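Local coordinates for Tv2483 (Treponema vincentii, PDB 6DET), which binds L-arginine with high selectivity, probably serving as the substrate-capturing lipoprotein of an ABC-type amino-acid importer, at residues 44-47 and 48-52; 97-100 and 101-105; 107-110 and 111-115; 195-198 and 199-203. All coordinates share one frame; numbering follows the deposited sequence.

Interaction 1: residues 44-47 and 48-52; sequences DFVP and ILSFR. With ARG (arginine), chain B.
Val46 and Ser50 face each other as an antiparallel hydrogen-bonded pair, and the chain folds back on itself through Pro47, Ile48 and Leu49. Val46 N donates to Ser50 O at 2.9 Å, a bent bond (134°). The return bond from Ser50 N to Val46 O is 3.1 Å long and much straighter. Within the connecting loop, Leu49 N makes a weak bond to Pro47 O.

The charged contact lies beyond this pair. Arg52 grips Asp44 side-on: NE at 3.1 Å and NH2 at 3.2 Å both reach the single oxygen OD2, which lies in the guanidinium plane. The carboxylate stands 85° to that plane. Water 1 bridges Asp44 OD2 to Arg52 NH2, weakly on the arginine side, and Arg52 NH1 is hydrogen-bonded to Asn56 O.

Apolar packing is light. Val46 CG1, set anti to the backbone N (chi1 179°), rests 4.0 Å from Leu49 CB. The other methyl, CG2, lies 3.6 Å from NH2 of the bound arginine, whose NH1 lies 3.9 Å from Phe45 CZ. The result is a tight reversal between strands 37-42 and 51-52 that lines the guanidinium end of the arginine pocket.

Interaction 2: residues 97-100 and 101-105; sequences DCIA and SGFSV. With ARG (arginine), chain B.
Ile99 and Phe103 carry the packed half of this corner in strand 98-104. Ile99 CG2 comes within 3.8 Å of Phe103 CD1, while the tip methyl CD1 of Ile99 lies 4.1 Å from CE1 of the same ring, the isoleucine crossing the CD1-CE1 side of the ring at a slant. Phe103 CG is trans to the backbone N (chi1 -172°), which turns the ring back toward Ile99. Trp84 touches both side chains, and Tyr113 meets the Phe103 ring edge-to-face, completing a buried apolar cluster.

The polar half is looser within the chain itself: no hydrogen bond joins 97-100 to 101-105, and buried Ala100 O has no partner in the model. Ser101 and Gly102 both have positive phi, and the turn they make presents their carbonyls to the ligand. Ser101 O accepts from NH2 of the bound arginine at 2.8 Å. The ligand's amino N is held twice, by Gly102 O at 2.7 Å and by Ser104 OG at 2.8 Å, and OG is itself tied to Glu217. Ser104 N donates almost straight (173°) to the ligand's O at 2.9 Å.

A kinked strand with its apolar face in the core and its backbone turned to the ligand, at the guanidinium as well as at the amino and carboxylate groups, is consistent with the amino-acid pocket of family 3 solute-binding proteins.

Interaction 3: residues 107-110 and 111-115; sequences EERK and QHYRM. With ARG (arginine), chain B.
Arg109 works at both ends: its carbonyl holds the turn to His112 and Tyr113, while its guanidinium holds the ligand. NH1 donates to O of the bound arginine at 2.8 Å and NH2 to OXT at 3.1 Å, both nearly straight (174° and 169°), with the ligand's carboxylate carbon in the guanidinium plane. The chain, extended from CG to NE, carries the guanidinium to the ligand's carboxylate.

At the backbone end, His112 N reaches Arg109 O at 2.9 Å, and Tyr113 N adds a weak bond to the same oxygen. Gln111 N closes onto Glu108 O at 3.0 Å. On the exposed side, Lys110 NZ makes a 2.6 Å salt bridge to Glu107 OE2. His112 NE2 has a weak, bent bond to the poorly ordered Glu108 OE2, and its ND1 is bonded to Glu88.

Outward lies the packing. Met115 CE touches Lys110 CG at 3.5 Å, the two chains crossing at about a right angle, and Tyr113 CD2 sits 3.9 Å from Arg109 CB.

Two parallel N-H donors matched to two carboxylate oxygens imply charge-complementary recognition of the amino acid's carboxylate, by a guanidinium that also bonds Ser104 O and makes a cation-pi contact with Phe103.

Interaction 4: residues 195-198 and 199-203; sequences IYSL and DTLDK
Tyr196 O and Thr200 N are joined through water 3, which donates to Tyr196 O at 2.6 Å and accepts from Thr200 N at 2.9 Å. The water thus takes the place of a direct backbone bond where helix 194-197 gives way to helix 200-203.

The direct link is one residue further on. Leu201 N donates to Ser197 O at 3.0 Å, practically straight at 178° and in the carbonyl plane. Asp202 N repeats the pattern to Leu198 O, but that bond is long and weak. Lys203 N then carries the turn on to Thr200 O.

Side chains follow the same i to i+4 spacing. Leu201 CD1 packs 3.7 Å from Ser197 CB; with CG anti to its carbonyl carbon (chi1 -57°), the leucine reaches back across the break toward the serine. The Ser197 hydroxyl turns the other way and is bonded to Asp193 O. Leu201 is backed by Tyr179 and by Tyr207 and Ile209 of strand 207-209, while the Tyr196 side chain lies about 4 Å from the bound arginine.

One straight backbone bond, one weak one and a water bridge imply a junction that is only partly helical. The water supplies the polar partners that the break takes from Tyr196 O and Thr200 N, and through Ser197 the junction is tied to Asp193, whose carboxylate binds the ligand.

Interactions 1, 2 and 3 each touch the bound arginine, and interaction 4 reaches it through Tyr196. Interaction 1 meets the guanidinium end, interaction 3 the carboxylate, and interaction 2 spans both ends. The centres of interactions 1 and 3 are about 24 Å apart, on opposite sides of the chain's centre; their nearest atoms are about 11 Å apart and do not meet. Interaction 2 connects them: Ser101 OG probably bonds to Ser50 OG at 2.8 Å, and Ile99 CD1 packs 3.6 Å from Tyr113 CE1. Interaction 4 packs against interaction 1, with Tyr196 CB 3.3 Å from Pro47 O, but stays about 6 Å from interaction 2 at the nearest atoms.

Interaction 1: residues 44-47 and 48-52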
loop_
_atom_site.group_PDB
_atom_site.type_symbol
_atom_site.label_atom_id
_atom_site.label_comp_id
_atom_site.label_asym_id
_atom_site.label_seq_id
_atom_site.Cartn_x
_atom_site.Cartn_y
_atom_site.Cartn_z
ATOM N N ASP A 44 -0.551 10.514 0.163
ATOM C CA ASP A 44 -1.653 11.064 -0.613
ATOM C C ASP A 44 -1.343 11.152 -2.107
ATOM O O ASP A 44 -1.978 11.945 -2.811
ATOM C CB ASP A 44 -2.027 12.438 -0.066
ATOM C CG ASP A 44 -0.976 13.472 -0.342
ATOM O OD1 ASP A 44 0.149 13.110 -0.761
ATOM O OD2 ASP A 44 -1.288 14.658 -0.167
ATOM N N PHE A 45 -0.403 10.332 -2.596
ATOM C CA PHE A 45 -0.041 10.264 -4.003
ATOM C C PHE A 45 -0.134 8.844 -4.556
ATOM O O PHE A 45 0.375 8.588 -5.651
ATOM C CB PHE A 45 1.389 10.801 -4.215
ATOM C CG PHE A 45 2.417 10.182 -3.287
ATOM C CD1 PHE A 45 2.817 10.828 -2.128
ATOM C CD2 PHE A 45 2.954 8.924 -3.558
ATOM C CE1 PHE A 45 3.767 10.255 -1.277
ATOM C CE2 PHE A 45 3.888 8.339 -2.696
ATOM C CZ PHE A 45 4.292 8.999 -1.560
ATOM N N VAL A 46 -0.750 7.906 -3.842
ATOM C CA VAL A 46 -0.743 6.514 -4.321
ATOM C C VAL A 46 -1.901 6.336 -5.297
ATOM O O VAL A 46 -3.056 6.430 -4.874
ATOM C CB VAL A 46 -0.860 5.509 -3.163
ATOM C CG1 VAL A 46 -0.878 4.089 -3.679
ATOM C CG2 VAL A 46 0.287 5.674 -2.182
ATOM N N PRO A 47 -1.666 6.077 -6.592
ATOM C CA PRO A 47 -2.804 5.947 -7.520
ATOM C C PRO A 47 -3.802 4.877 -7.087
ATOM O O PRO A 47 -3.445 3.880 -6.452
ATOM C CB PRO A 47 -2.137 5.586 -8.861
ATOM C CG PRO A 47 -0.718 6.156 -8.752
ATOM C CD PRO A 47 -0.370 5.903 -7.278
ATOM N N ILE A 48 -5.078 5.114 -7.429
ATOM C CA ILE A 48 -6.220 4.252 -7.081
ATOM C C ILE A 48 -6.541 4.177 -5.585
ATOM O O ILE A 48 -7.710 4.290 -5.199
ATOM C CB ILE A 48 -6.024 2.838 -7.663
ATOM C CG1 ILE A 48 -5.505 2.927 -9.110
ATOM C CG2 ILE A 48 -7.338 2.089 -7.609
ATOM C CD1 ILE A 48 -5.425 1.570 -9.864
ATOM N N LEU A 49 -5.537 3.969 -4.723
ATOM C CA LEU A 49 -5.804 3.726 -3.301
ATOM C C LEU A 49 -6.032 5.013 -2.501
ATOM O O LEU A 49 -6.917 5.055 -1.638
ATOM C CB LEU A 49 -4.637 2.956 -2.688
ATOM C CG LEU A 49 -4.311 1.562 -3.281
ATOM C CD1 LEU A 49 -3.152 0.946 -2.493
ATOM C CD2 LEU A 49 -5.537 0.664 -3.252
ATOM N N SER A 50 -5.230 6.052 -2.739
ATOM C CA SER A 50 -5.302 7.278 -1.945
ATOM C C SER A 50 -4.481 8.350 -2.634
ATOM O O SER A 50 -3.268 8.421 -2.420
ATOM C CB SER A 50 -4.780 7.097 -0.512
ATOM O OG SER A 50 -3.470 6.558 -0.500
ATOM N N PHE A 51 -5.147 9.149 -3.462
ATOM C CA PHE A 51 -4.493 10.147 -4.306
ATOM C C PHE A 51 -5.374 11.395 -4.348
ATOM O O PHE A 51 -6.496 11.410 -3.835
ATOM C CB PHE A 51 -4.234 9.595 -5.710
ATOM C CG PHE A 51 -5.487 9.329 -6.491
ATOM C CD1 PHE A 51 -6.179 8.134 -6.327
ATOM C CD2 PHE A 51 -5.988 10.270 -7.379
ATOM C CE1 PHE A 51 -7.357 7.894 -7.023
ATOM C CE2 PHE A 51 -7.152 10.034 -8.086
ATOM C CZ PHE A 51 -7.841 8.831 -7.910
ATOM N N ARG A 52 -4.846 12.475 -4.948
ATOM C CA ARG A 52 -5.571 13.747 -5.050
ATOM C C ARG A 52 -6.304 13.847 -6.386
ATOM O O ARG A 52 -5.689 13.712 -7.445
ATOM C CB ARG A 52 -4.613 14.938 -4.922
ATOM C CG ARG A 52 -3.847 14.997 -3.619
ATOM C CD ARG A 52 -4.588 15.806 -2.570
ATOM N NE ARG A 52 -3.940 15.780 -1.264
ATOM C CZ ARG A 52 -4.487 16.294 -0.169
ATOM N NH1 ARG A 52 -5.683 16.881 -0.242
ATOM N NH2 ARG A 52 -3.845 16.224 0.996
HETATM N N ARG B . 3.250 -1.470 -0.186
HETATM C CA ARG B . 4.143 -0.349 0.205
HETATM C C ARG B . 4.509 -0.485 1.678
HETATM O O ARG B . 3.778 -1.180 2.409
HETATM C CB ARG B . 3.469 1.001 -0.035
HETATM C CG ARG B . 3.221 1.330 -1.503
HETATM C CD ARG B . 2.472 2.642 -1.723
HETATM N NE ARG B . 3.270 3.764 -1.270
HETATM C CZ ARG B . 3.028 4.481 -0.178
HETATM N NH1 ARG B . 3.882 5.459 0.135
HETATM N NH2 ARG B . 1.976 4.223 0.601
HETATM O OXT ARG B . 5.502 0.105 2.125
HETATM O O HOH W 1 -0.805 16.830 1.292
#

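Interaction 2: residues 97-100 and 101-105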
loop_
_atom_site.group_PDB
_atom_site.type_symbol
_atom_site.label_atom_id
_atom_site.label_comp_id
_atom_site.label_asym_id
_atom_site.label_seq_id
_atom_site.Cartn_x
_atom_site.Cartn_y
_atom_site.Cartn_z
ATOM N N ASP A 97 -3.798 6.859 14.031
ATOM C CA ASP A 97 -4.330 5.644 14.659
ATOM C C ASP A 97 -4.094 4.393 13.821
ATOM O O ASP A 97 -4.160 3.273 14.355
ATOM C CB ASP A 97 -5.836 5.796 14.915
ATOM C CG ASP A 97 -6.144 6.898 15.932
ATOM O OD1 ASP A 97 -5.440 6.977 16.960
ATOM O OD2 ASP A 97 -7.092 7.675 15.709
ATOM N N CYS A 98 -3.857 4.556 12.528
ATOM C CA CYS A 98 -3.651 3.416 11.644
ATOM C C CYS A 98 -3.017 3.933 10.363
ATOM O O CYS A 98 -2.919 5.149 10.143
ATOM C CB CYS A 98 -4.962 2.692 11.362
ATOM S SG CYS A 98 -6.190 3.647 10.487
ATOM N N ILE A 99 -2.571 2.992 9.525
ATOM C CA ILE A 99 -1.842 3.301 8.292
ATOM C C ILE A 99 -2.506 2.544 7.152
ATOM O O ILE A 99 -2.754 1.343 7.274
ATOM C CB ILE A 99 -0.361 2.890 8.366
ATOM C CG1 ILE A 99 0.326 3.457 9.617
ATOM C CG2 ILE A 99 0.376 3.396 7.109
ATOM C CD1 ILE A 99 1.610 2.730 9.972
ATOM N N ALA A 100 -2.851 3.262 6.085
ATOM C CA ALA A 100 -3.400 2.668 4.873
ATOM C C ALA A 100 -2.460 3.051 3.718
ATOM O O ALA A 100 -1.245 3.077 3.915
ATOM C CB ALA A 100 -4.854 3.124 4.683
ATOM N N SER A 101 -2.990 3.312 2.520
ATOM C CA SER A 101 -2.174 3.619 1.332
ATOM C C SER A 101 -1.405 2.413 0.807
ATOM O O SER A 101 -0.286 2.547 0.303
ATOM C CB SER A 101 -1.200 4.785 1.605
ATOM O OG SER A 101 -1.973 5.911 1.794
ATOM N N GLY A 102 -2.003 1.217 0.889
ATOM C CA GLY A 102 -1.370 0.044 0.308
ATOM C C GLY A 102 -0.261 -0.528 1.171
ATOM O O GLY A 102 0.827 -0.836 0.687
ATOM N N PHE A 103 -0.528 -0.664 2.471
ATOM C CA PHE A 103 0.451 -1.172 3.427
ATOM C C PHE A 103 0.592 -2.694 3.291
ATOM O O PHE A 103 -0.367 -3.438 3.550
ATOM C CB PHE A 103 0.000 -0.759 4.840
ATOM C CG PHE A 103 1.008 -1.058 5.927
ATOM C CD1 PHE A 103 1.786 -0.040 6.474
ATOM C CD2 PHE A 103 1.139 -2.343 6.448
ATOM C CE1 PHE A 103 2.702 -0.322 7.462
ATOM C CE2 PHE A 103 2.065 -2.614 7.443
ATOM C CZ PHE A 103 2.839 -1.594 7.955
ATOM N N SER A 104 1.796 -3.160 2.943
ATOM C CA SER A 104 2.067 -4.589 2.758
ATOM C C SER A 104 2.355 -5.335 4.065
ATOM O O SER A 104 3.107 -4.874 4.928
ATOM C CB SER A 104 3.257 -4.749 1.825
ATOM O OG SER A 104 2.961 -4.176 0.567
ATOM N N VAL A 105 1.753 -6.518 4.206
ATOM C CA VAL A 105 2.179 -7.446 5.242
ATOM C C VAL A 105 3.567 -7.988 4.920
ATOM O O VAL A 105 3.832 -8.441 3.800
ATOM C CB VAL A 105 1.172 -8.599 5.388
ATOM C CG1 VAL A 105 1.663 -9.559 6.463
ATOM C CG2 VAL A 105 -0.200 -8.053 5.725
HETATM N N ARG B . 3.250 -1.470 -0.186
HETATM C CA ARG B . 4.143 -0.349 0.205
HETATM C C ARG B . 4.509 -0.485 1.678
HETATM O O ARG B . 3.778 -1.180 2.409
HETATM C CB ARG B . 3.469 1.001 -0.035
HETATM C CG ARG B . 3.221 1.330 -1.503
HETATM C CD ARG B . 2.472 2.642 -1.723
HETATM N NE ARG B . 3.270 3.764 -1.270
HETATM C CZ ARG B . 3.028 4.481 -0.178
HETATM N NH1 ARG B . 3.882 5.459 0.135
HETATM N NH2 ARG B . 1.976 4.223 0.601
HETATM O OXT ARG B . 5.502 0.105 2.125
#

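Interaction 3: residues 107-110 and 111-115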
loop_
_atom_site.group_PDB
_atom_site.type_symbol
_atom_site.label_atom_id
_atom_site.label_comp_id
_atom_site.label_asym_id
_atom_site.label_seq_id
_atom_site.Cartn_x
_atom_site.Cartn_y
_atom_site.Cartn_z
ATOM N N GLU A 107 6.826 -10.318 7.184
ATOM C CA GLU A 107 7.112 -11.014 8.432
ATOM C C GLU A 107 7.746 -10.071 9.452
ATOM O O GLU A 107 7.363 -10.067 10.629
ATOM C CB GLU A 107 8.001 -12.226 8.161
ATOM C CG GLU A 107 7.266 -13.360 7.443
ATOM C CD GLU A 107 6.012 -13.822 8.181
ATOM O OE1 GLU A 107 6.132 -14.291 9.328
ATOM O OE2 GLU A 107 4.898 -13.678 7.627
ATOM N N GLU A 108 8.694 -9.239 9.013
ATOM C CA GLU A 108 9.297 -8.236 9.894
ATOM C C GLU A 108 8.235 -7.328 10.508
ATOM O O GLU A 108 8.254 -7.048 11.716
ATOM C CB GLU A 108 10.329 -7.414 9.111
ATOM C CG GLU A 108 10.701 -6.041 9.693
ATOM C CD GLU A 108 11.622 -6.131 10.883
ATOM O OE1 GLU A 108 11.953 -7.256 11.301
ATOM O OE2 GLU A 108 12.027 -5.069 11.397
ATOM N N ARG A 109 7.302 -6.840 9.688
ATOM C CA ARG A 109 6.304 -5.894 10.185
ATOM C C ARG A 109 5.346 -6.517 11.204
ATOM O O ARG A 109 4.774 -5.784 12.030
ATOM C CB ARG A 109 5.523 -5.320 9.016
ATOM C CG ARG A 109 6.323 -4.325 8.236
ATOM C CD ARG A 109 5.592 -3.866 6.981
ATOM N NE ARG A 109 6.325 -2.768 6.318
ATOM C CZ ARG A 109 5.881 -2.099 5.257
ATOM N NH1 ARG A 109 4.711 -2.421 4.708
ATOM N NH2 ARG A 109 6.613 -1.091 4.750
ATOM N N LYS A 110 5.191 -7.844 11.196
ATOM C CA LYS A 110 4.396 -8.504 12.233
ATOM C C LYS A 110 4.959 -8.265 13.625
ATOM O O LYS A 110 4.212 -8.369 14.611
ATOM C CB LYS A 110 4.304 -10.024 11.980
ATOM C CG LYS A 110 3.441 -10.369 10.776
ATOM C CD LYS A 110 3.371 -11.889 10.490
ATOM C CE LYS A 110 2.442 -12.172 9.304
ATOM N NZ LYS A 110 2.548 -13.570 8.751
ATOM N N GLN A 111 6.254 -7.980 13.732
ATOM C CA GLN A 111 6.887 -7.672 15.008
ATOM C C GLN A 111 6.780 -6.201 15.385
ATOM O O GLN A 111 7.244 -5.821 16.460
ATOM C CB GLN A 111 8.373 -8.049 14.985
ATOM C CG GLN A 111 8.690 -9.417 14.434
ATOM C CD GLN A 111 8.006 -10.525 15.197
ATOM O OE1 GLN A 111 7.785 -10.418 16.403
ATOM N NE2 GLN A 111 7.662 -11.599 14.496
ATOM N N HIS A 112 6.208 -5.359 14.526
ATOM C CA HIS A 112 6.160 -3.925 14.777
ATOM C C HIS A 112 4.759 -3.364 14.765
ATOM O O HIS A 112 4.561 -2.227 15.220
ATOM C CB HIS A 112 6.968 -3.154 13.719
ATOM C CG HIS A 112 8.438 -3.408 13.761
ATOM N ND1 HIS A 112 9.345 -2.436 14.119
ATOM C CD2 HIS A 112 9.162 -4.513 13.468
ATOM C CE1 HIS A 112 10.566 -2.933 14.056
ATOM N NE2 HIS A 112 10.483 -4.191 13.663
ATOM N N TYR A 113 3.792 -4.105 14.244
ATOM C CA TYR A 113 2.438 -3.618 14.026
ATOM C C TYR A 113 1.444 -4.732 14.281
ATOM O O TYR A 113 1.758 -5.920 14.100
ATOM C CB TYR A 113 2.209 -3.140 12.577
ATOM C CG TYR A 113 3.137 -2.063 12.049
ATOM C CD1 TYR A 113 2.808 -0.723 12.179
ATOM C CD2 TYR A 113 4.309 -2.388 11.361
ATOM C CE1 TYR A 113 3.610 0.262 11.667
ATOM C CE2 TYR A 113 5.129 -1.408 10.856
ATOM C CZ TYR A 113 4.776 -0.080 11.008
ATOM O OH TYR A 113 5.583 0.915 10.493
ATOM N N ARG A 114 0.231 -4.328 14.662
ATOM C CA ARG A 114 -0.939 -5.197 14.642
ATOM C C ARG A 114 -1.657 -4.942 13.327
ATOM O O ARG A 114 -2.034 -3.808 13.037
ATOM C CB ARG A 114 -1.877 -4.911 15.821
ATOM C CG ARG A 114 -3.144 -5.805 15.825
ATOM C CD ARG A 114 -4.017 -5.559 17.046
ATOM N NE ARG A 114 -3.331 -5.925 18.282
ATOM C CZ ARG A 114 -3.403 -7.113 18.867
ATOM N NH1 ARG A 114 -4.144 -8.087 18.330
ATOM N NH2 ARG A 114 -2.722 -7.327 19.984
ATOM N N MET A 115 -1.814 -5.972 12.509
ATOM C CA MET A 115 -2.355 -5.784 11.171
ATOM C C MET A 115 -3.717 -6.464 11.061
ATOM O O MET A 115 -3.949 -7.526 11.655
ATOM C CB MET A 115 -1.359 -6.300 10.120
ATOM C CG MET A 115 -0.098 -5.414 10.105
ATOM S SD MET A 115 1.283 -5.909 9.030
ATOM C CE MET A 115 1.920 -7.264 9.985
HETATM N N ARG B . 3.250 -1.470 -0.186
HETATM C CA ARG B . 4.143 -0.349 0.205
HETATM C C ARG B . 4.509 -0.485 1.678
HETATM O O ARG B . 3.778 -1.180 2.409
HETATM C CB ARG B . 3.469 1.001 -0.035
HETATM C CG ARG B . 3.221 1.330 -1.503
HETATM C CD ARG B . 2.472 2.642 -1.723
HETATM N NE ARG B . 3.270 3.764 -1.270
HETATM C CZ ARG B . 3.028 4.481 -0.178
HETATM N NH1 ARG B . 3.882 5.459 0.135
HETATM N NH2 ARG B . 1.976 4.223 0.601
HETATM O OXT ARG B . 5.502 0.105 2.125
HETATM O O HOH W 2 1.517 -8.815 14.142
#

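Interaction 4: residues 195-198 and 199-203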
loop_
_atom_site.group_PDB
_atom_site.type_symbol
_atom_site.label_atom_id
_atom_site.label_comp_id
_atom_site.label_asym_id
_atom_site.label_seq_id
_atom_site.Cartn_x
_atom_site.Cartn_y
_atom_site.Cartn_z
ATOM N N ILE A 195 -0.838 -3.271 -7.610
ATOM C CA ILE A 195 -2.191 -2.773 -7.343
ATOM C C ILE A 195 -2.333 -1.303 -7.747
ATOM O O ILE A 195 -3.324 -0.910 -8.379
ATOM C CB ILE A 195 -2.564 -2.982 -5.858
ATOM C CG1 ILE A 195 -2.945 -4.457 -5.627
ATOM C CG2 ILE A 195 -3.688 -2.057 -5.432
ATOM C CD1 ILE A 195 -4.340 -4.856 -6.185
ATOM N N TYR A 196 -1.376 -0.461 -7.364
ATOM C CA TYR A 196 -1.536 0.956 -7.689
ATOM C C TYR A 196 -1.087 1.269 -9.100
ATOM O O TYR A 196 -1.283 2.405 -9.548
ATOM C CB TYR A 196 -0.826 1.877 -6.652
ATOM C CG TYR A 196 0.697 1.842 -6.572
ATOM C CD1 TYR A 196 1.348 1.430 -5.404
ATOM C CD2 TYR A 196 1.478 2.308 -7.632
ATOM C CE1 TYR A 196 2.722 1.430 -5.320
ATOM C CE2 TYR A 196 2.851 2.301 -7.567
ATOM C CZ TYR A 196 3.480 1.882 -6.424
ATOM O OH TYR A 196 4.856 1.901 -6.362
ATOM N N SER A 197 -0.570 0.267 -9.820
ATOM C CA SER A 197 -0.082 0.392 -11.198
ATOM C C SER A 197 -1.086 -0.077 -12.251
ATOM O O SER A 197 -0.818 0.055 -13.454
ATOM C CB SER A 197 1.197 -0.420 -11.341
ATOM O OG SER A 197 2.178 0.091 -10.484
ATOM N N LEU A 198 -2.251 -0.591 -11.844
ATOM C CA LEU A 198 -3.140 -1.226 -12.817
ATOM C C LEU A 198 -3.573 -0.259 -13.917
ATOM O O LEU A 198 -3.631 -0.643 -15.091
ATOM C CB LEU A 198 -4.350 -1.823 -12.107
ATOM C CG LEU A 198 -3.962 -3.031 -11.257
ATOM C CD1 LEU A 198 -5.117 -3.444 -10.378
ATOM C CD2 LEU A 198 -3.491 -4.194 -12.125
ATOM N N ASP A 199 -3.882 0.994 -13.575
ATOM C CA ASP A 199 -4.174 1.969 -14.626
ATOM C C ASP A 199 -2.904 2.469 -15.303
ATOM O O ASP A 199 -2.867 2.600 -16.532
ATOM C CB ASP A 199 -4.947 3.164 -14.065
ATOM C CG ASP A 199 -6.288 2.775 -13.462
ATOM O OD1 ASP A 199 -6.856 1.743 -13.885
ATOM O OD2 ASP A 199 -6.775 3.521 -12.576
ATOM N N THR A 200 -1.866 2.790 -14.521
ATOM C CA THR A 200 -0.669 3.424 -15.077
ATOM C C THR A 200 -0.093 2.613 -16.232
ATOM O O THR A 200 0.188 3.146 -17.310
ATOM C CB THR A 200 0.388 3.597 -13.973
ATOM O OG1 THR A 200 -0.124 4.445 -12.933
ATOM C CG2 THR A 200 1.686 4.194 -14.525
ATOM N N LEU A 201 0.108 1.324 -16.018
ATOM C CA LEU A 201 0.783 0.482 -16.985
ATOM C C LEU A 201 -0.181 -0.156 -17.976
ATOM O O LEU A 201 0.264 -0.750 -18.964
ATOM C CB LEU A 201 1.597 -0.573 -16.233
ATOM C CG LEU A 201 2.615 0.039 -15.239
ATOM C CD1 LEU A 201 3.222 -1.030 -14.352
ATOM C CD2 LEU A 201 3.737 0.830 -15.962
ATOM N N ASP A 202 -1.487 -0.038 -17.737
ATOM C CA ASP A 202 -2.461 -0.295 -18.788
ATOM C C ASP A 202 -2.377 0.762 -19.886
ATOM O O ASP A 202 -2.663 0.471 -21.052
ATOM C CB ASP A 202 -3.868 -0.329 -18.187
ATOM C CG ASP A 202 -4.895 -0.915 -19.128
ATOM O OD1 ASP A 202 -5.126 -2.140 -19.065
ATOM O OD2 ASP A 202 -5.482 -0.150 -19.922
ATOM N N LYS A 203 -1.950 1.980 -19.535
ATOM C CA LYS A 203 -2.088 3.142 -20.400
ATOM C C LYS A 203 -0.771 3.782 -20.834
ATOM O O LYS A 203 -0.790 4.593 -21.763
ATOM C CB LYS A 203 -2.945 4.214 -19.700
ATOM C CG LYS A 203 -4.419 3.825 -19.492
ATOM C CD LYS A 203 -5.204 4.899 -18.726
ATOM C CE LYS A 203 -6.667 4.503 -18.526
ATOM N NZ LYS A 203 -7.475 5.555 -17.836
HETATM O O HOH W 3 -2.659 2.891 -11.751
#